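PDB 4G97: response regulator receiver from Brucella melitensis biovar Abortus, which probably acts as a phosphorylation-controlled response regulator, joining a sigma-factor-like region to a receiver domain, as in PhyR proteins of the general stress response. Local coordinates for residues A139-I144 / E181-R186. Numbering follows the deposited sequence.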
ATOM      1  N   ALA A 139     -14.439  -0.613  12.058  1.00 34.82           N
ATOM      2  CA  ALA A 139     -13.818   0.303  13.016  1.00 34.17           C
ATOM      3  C   ALA A 139     -12.672  -0.400  13.731  1.00 37.40           C
ATOM      4  O   ALA A 139     -12.872  -1.457  14.342  1.00 39.57           O
ATOM      5  CB  ALA A 139     -14.854   0.832  14.013  1.00 34.57           C
ATOM      6  N   THR A 140     -11.480   0.182  13.642  1.00 30.01           N
ATOM      7  CA  THR A 140     -10.256  -0.369  14.198  1.00 29.53           C
ATOM      8  C   THR A 140      -9.575   0.612  15.127  1.00 34.31           C
ATOM      9  O   THR A 140      -9.596   1.828  14.896  1.00 34.34           O
ATOM     10  CB  THR A 140      -9.329  -0.849  13.013  1.00 34.43           C
ATOM     11  OG1 THR A 140     -10.046  -1.787  12.222  1.00 34.96           O
ATOM     12  CG2 THR A 140      -8.058  -1.514  13.462  1.00 29.84           C
ATOM     13  N   ARG A 141      -8.950   0.065  16.179  1.00 31.46           N
ATOM     14  CA  ARG A 141      -8.168   0.829  17.148  1.00 31.66           C
ATOM     15  C   ARG A 141      -6.733   0.860  16.612  1.00 35.18           C
ATOM     16  O   ARG A 141      -6.132  -0.185  16.377  1.00 32.39           O
ATOM     17  CB  ARG A 141      -8.214   0.174  18.545  1.00 29.30           C
ATOM     18  CG  ARG A 141      -9.580   0.276  19.201  1.00 37.92           C
ATOM     19  CD  ARG A 141      -9.664  -0.532  20.480  1.00 35.23           C
ATOM     20  NE  ARG A 141      -8.968   0.128  21.582  1.00 34.53           N
ATOM     21  CZ  ARG A 141      -7.786  -0.243  22.053  1.00 41.98           C
ATOM     22  NH1 ARG A 141      -7.148  -1.277  21.523  1.00 41.07           N
ATOM     23  NH2 ARG A 141      -7.227   0.425  23.046  1.00 29.76           N
ATOM     24  N   LEU A 142      -6.202   2.052  16.366  1.00 34.70           N
ATOM     25  CA  LEU A 142      -4.860   2.095  15.825  1.00 35.08           C
ATOM     26  C   LEU A 142      -3.896   3.004  16.536  1.00 35.91           C
ATOM     27  O   LEU A 142      -4.279   4.000  17.146  1.00 34.33           O
ATOM     28  CB  LEU A 142      -4.868   2.306  14.298  1.00 36.43           C
ATOM     29  CG  LEU A 142      -5.572   3.524  13.759  1.00 42.21           C
ATOM     30  CD1 LEU A 142      -4.666   4.747  13.828  1.00 42.62           C
ATOM     31  CD2 LEU A 142      -6.032   3.274  12.321  1.00 46.23           C
ATOM     32  N   MET A 143      -2.634   2.646  16.456  1.00 32.03           N
ATOM     33  CA  MET A 143      -1.574   3.448  17.019  1.00 31.67           C
ATOM     34  C   MET A 143      -0.828   4.155  15.866  1.00 33.22           C
ATOM     35  O   MET A 143      -0.533   3.531  14.834  1.00 30.52           O
ATOM     36  CB  MET A 143      -0.638   2.559  17.814  1.00 34.89           C
ATOM     37  CG  MET A 143       0.557   3.286  18.373  1.00 41.05           C
ATOM     38  SD  MET A 143       1.709   2.263  19.322  1.00 46.89           S
ATOM     39  CE  MET A 143       1.652   0.776  18.442  1.00 43.19           C
ATOM     40  N   ILE A 144      -0.515   5.455  16.077  1.00 27.93           N
ATOM     41  CA  ILE A 144       0.258   6.285  15.152  1.00 26.72           C
ATOM     42  C   ILE A 144       1.645   6.483  15.737  1.00 32.19           C
ATOM     43  O   ILE A 144       1.754   6.927  16.871  1.00 32.25           O
ATOM     44  CB  ILE A 144      -0.427   7.651  14.845  1.00 28.80           C
ATOM     45  CG1 ILE A 144      -1.811   7.429  14.175  1.00 28.44           C
ATOM     46  CG2 ILE A 144       0.520   8.549  13.914  1.00 29.43           C
ATOM     47  CD1 ILE A 144      -2.692   8.657  14.031  1.00 33.32           C
ATOM     48  N   GLU A 181       1.879  -1.849  24.498  1.00 45.89           N
ATOM     49  CA  GLU A 181       1.587  -2.714  25.657  1.00 46.17           C
ATOM     50  C   GLU A 181       0.350  -2.283  26.436  1.00 48.51           C
ATOM     51  O   GLU A 181      -0.482  -3.129  26.781  1.00 47.94           O
ATOM     52  CB  GLU A 181       2.800  -2.880  26.590  1.00 47.99           C
ATOM     53  CG  GLU A 181       3.822  -3.904  26.104  1.00 61.01           C
ATOM     54  CD  GLU A 181       3.344  -5.346  26.059  1.00 85.19           C
ATOM     55  OE1 GLU A 181       3.461  -6.048  27.091  1.00 85.53           O
ATOM     56  OE2 GLU A 181       2.848  -5.774  24.991  1.00 72.14           O
ATOM     57  N   LYS A 182       0.199  -0.974  26.657  1.00 43.83           N
ATOM     58  CA  LYS A 182      -0.934  -0.420  27.380  1.00 43.52           C
ATOM     59  C   LYS A 182      -2.251  -0.463  26.587  1.00 47.06           C
ATOM     60  O   LYS A 182      -3.283  -0.838  27.144  1.00 47.04           O
ATOM     61  CB  LYS A 182      -0.621   1.004  27.824  1.00 44.47           C
ATOM     62  N   GLU A 183      -2.223  -0.106  25.287  1.00 41.73           N
ATOM     63  CA  GLU A 183      -3.453  -0.030  24.491  1.00 39.62           C
ATOM     64  C   GLU A 183      -3.779  -1.210  23.597  1.00 41.02           C
ATOM     65  O   GLU A 183      -4.915  -1.308  23.137  1.00 40.75           O
ATOM     66  CB  GLU A 183      -3.504   1.277  23.687  1.00 40.34           C
ATOM     67  CG  GLU A 183      -3.500   2.536  24.531  1.00 45.03           C
ATOM     68  CD  GLU A 183      -4.733   2.810  25.364  1.00 60.32           C
ATOM     69  OE1 GLU A 183      -5.823   2.307  25.011  1.00 45.90           O
ATOM     70  OE2 GLU A 183      -4.610   3.554  26.363  1.00 63.36           O
ATOM     71  N   LYS A 184      -2.804  -2.080  23.325  1.00 36.32           N
ATOM     72  CA  LYS A 184      -2.979  -3.225  22.426  1.00 36.35           C
ATOM     73  C   LYS A 184      -3.750  -2.868  21.131  1.00 39.76           C
ATOM     74  O   LYS A 184      -4.852  -3.373  20.909  1.00 40.53           O
ATOM     75  CB  LYS A 184      -3.529  -4.449  23.173  1.00 39.45           C
ATOM     76  CG  LYS A 184      -2.500  -5.051  24.136  1.00 50.61           C
ATOM     77  CD  LYS A 184      -3.099  -6.127  25.060  1.00 57.42           C
ATOM     78  CE  LYS A 184      -2.165  -6.522  26.184  1.00 51.70           C
ATOM     79  NZ  LYS A 184      -1.969  -5.409  27.162  1.00 50.32           N
ATOM     80  N   PRO A 185      -3.243  -1.909  20.305  1.00 35.52           N
ATOM     81  CA  PRO A 185      -3.977  -1.546  19.078  1.00 34.41           C
ATOM     82  C   PRO A 185      -3.997  -2.714  18.082  1.00 35.42           C
ATOM     83  O   PRO A 185      -3.153  -3.605  18.129  1.00 33.20           O
ATOM     84  CB  PRO A 185      -3.187  -0.352  18.542  1.00 35.55           C
ATOM     85  CG  PRO A 185      -1.817  -0.577  19.037  1.00 39.63           C
ATOM     86  CD  PRO A 185      -1.980  -1.154  20.404  1.00 35.97           C
ATOM     87  N   ARG A 186      -4.968  -2.691  17.190  1.00 32.32           N
ATOM     88  CA  ARG A 186      -5.175  -3.732  16.198  1.00 32.98           C
ATOM     89  C   ARG A 186      -4.334  -3.504  14.922  1.00 35.69           C
ATOM     90  O   ARG A 186      -4.067  -4.445  14.175  1.00 33.69           O
ATOM     91  CB  ARG A 186      -6.682  -3.757  15.880  1.00 34.17           C
ATOM     92  CG  ARG A 186      -7.199  -4.922  15.051  1.00 40.72           C
ATOM     93  CD  ARG A 186      -6.967  -6.248  15.731  1.00 49.74           C
ATOM     94  NE  ARG A 186      -7.365  -7.369  14.877  1.00 56.16           N
ATOM     95  CZ  ARG A 186      -6.599  -7.931  13.947  1.00 62.24           C
ATOM     96  NH1 ARG A 186      -5.386  -7.454  13.700  1.00 49.21           N
ATOM     97  NH2 ARG A 186      -7.048  -8.960  13.244  1.00 50.32           N
TER
HETATM   98  O   HOH W   1      -7.646  -3.090  19.694  1.00 47.24           O
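With chi1 at -69° and chi2 extended, the side chain of Arg141 runs out from the first strand of the CheY-like receiver domain, and a bend at chi3 turns its guanidinium onto the carboxyl end of helix 173-183. There both terminal nitrogens grip one backbone oxygen: NH1 of Arg141 lies 2.8 Å from O of Glu183, and NH2 of Arg141 reaches the same oxygen at 2.9 Å. The acceptor lies in the guanidinium plane; NH2 approaches in the carbonyl plane, on a lone pair of O of Glu183, whereas NH1 comes nearly along the C=O axis. A positive charge beside the last turn of a helix probably interacts favourably with the helix dipole. Lys184, the first residue to leave helical angles, has positive phi; its carbonyl oxygen takes a further, weak bond from Arg141 NH1, and a water links the same two atoms.

NH2 of Arg141 also forms a salt bridge, at 3.1 Å, to OE1 of Glu183, whose side chain crosses that of the arginine at about a right angle, with the guanidinium and carboxylate planes 40° apart.

Pro185 leads the chain past strand 141-145 into strand 187-191, its neighbour in the parallel sheet, completing the helix-to-strand part of a beta-alpha-beta crossover. The proline ring packs against Met143, CG of Pro185 being 3.6 Å from CB of Met143, while the bend at the end of the methionine chain brings CE near the same ring carbon. Leu179 and Tyr180 of the helix also touch Met143. Arg186 sends its guanidinium away to a salt bridge with Glu257, leaving its CB against CG2 of Thr140. The backbone N of Arg186 donates to O of Arg141 at 2.9 Å, the donor nitrogen lying 24° off that carbonyl's plane.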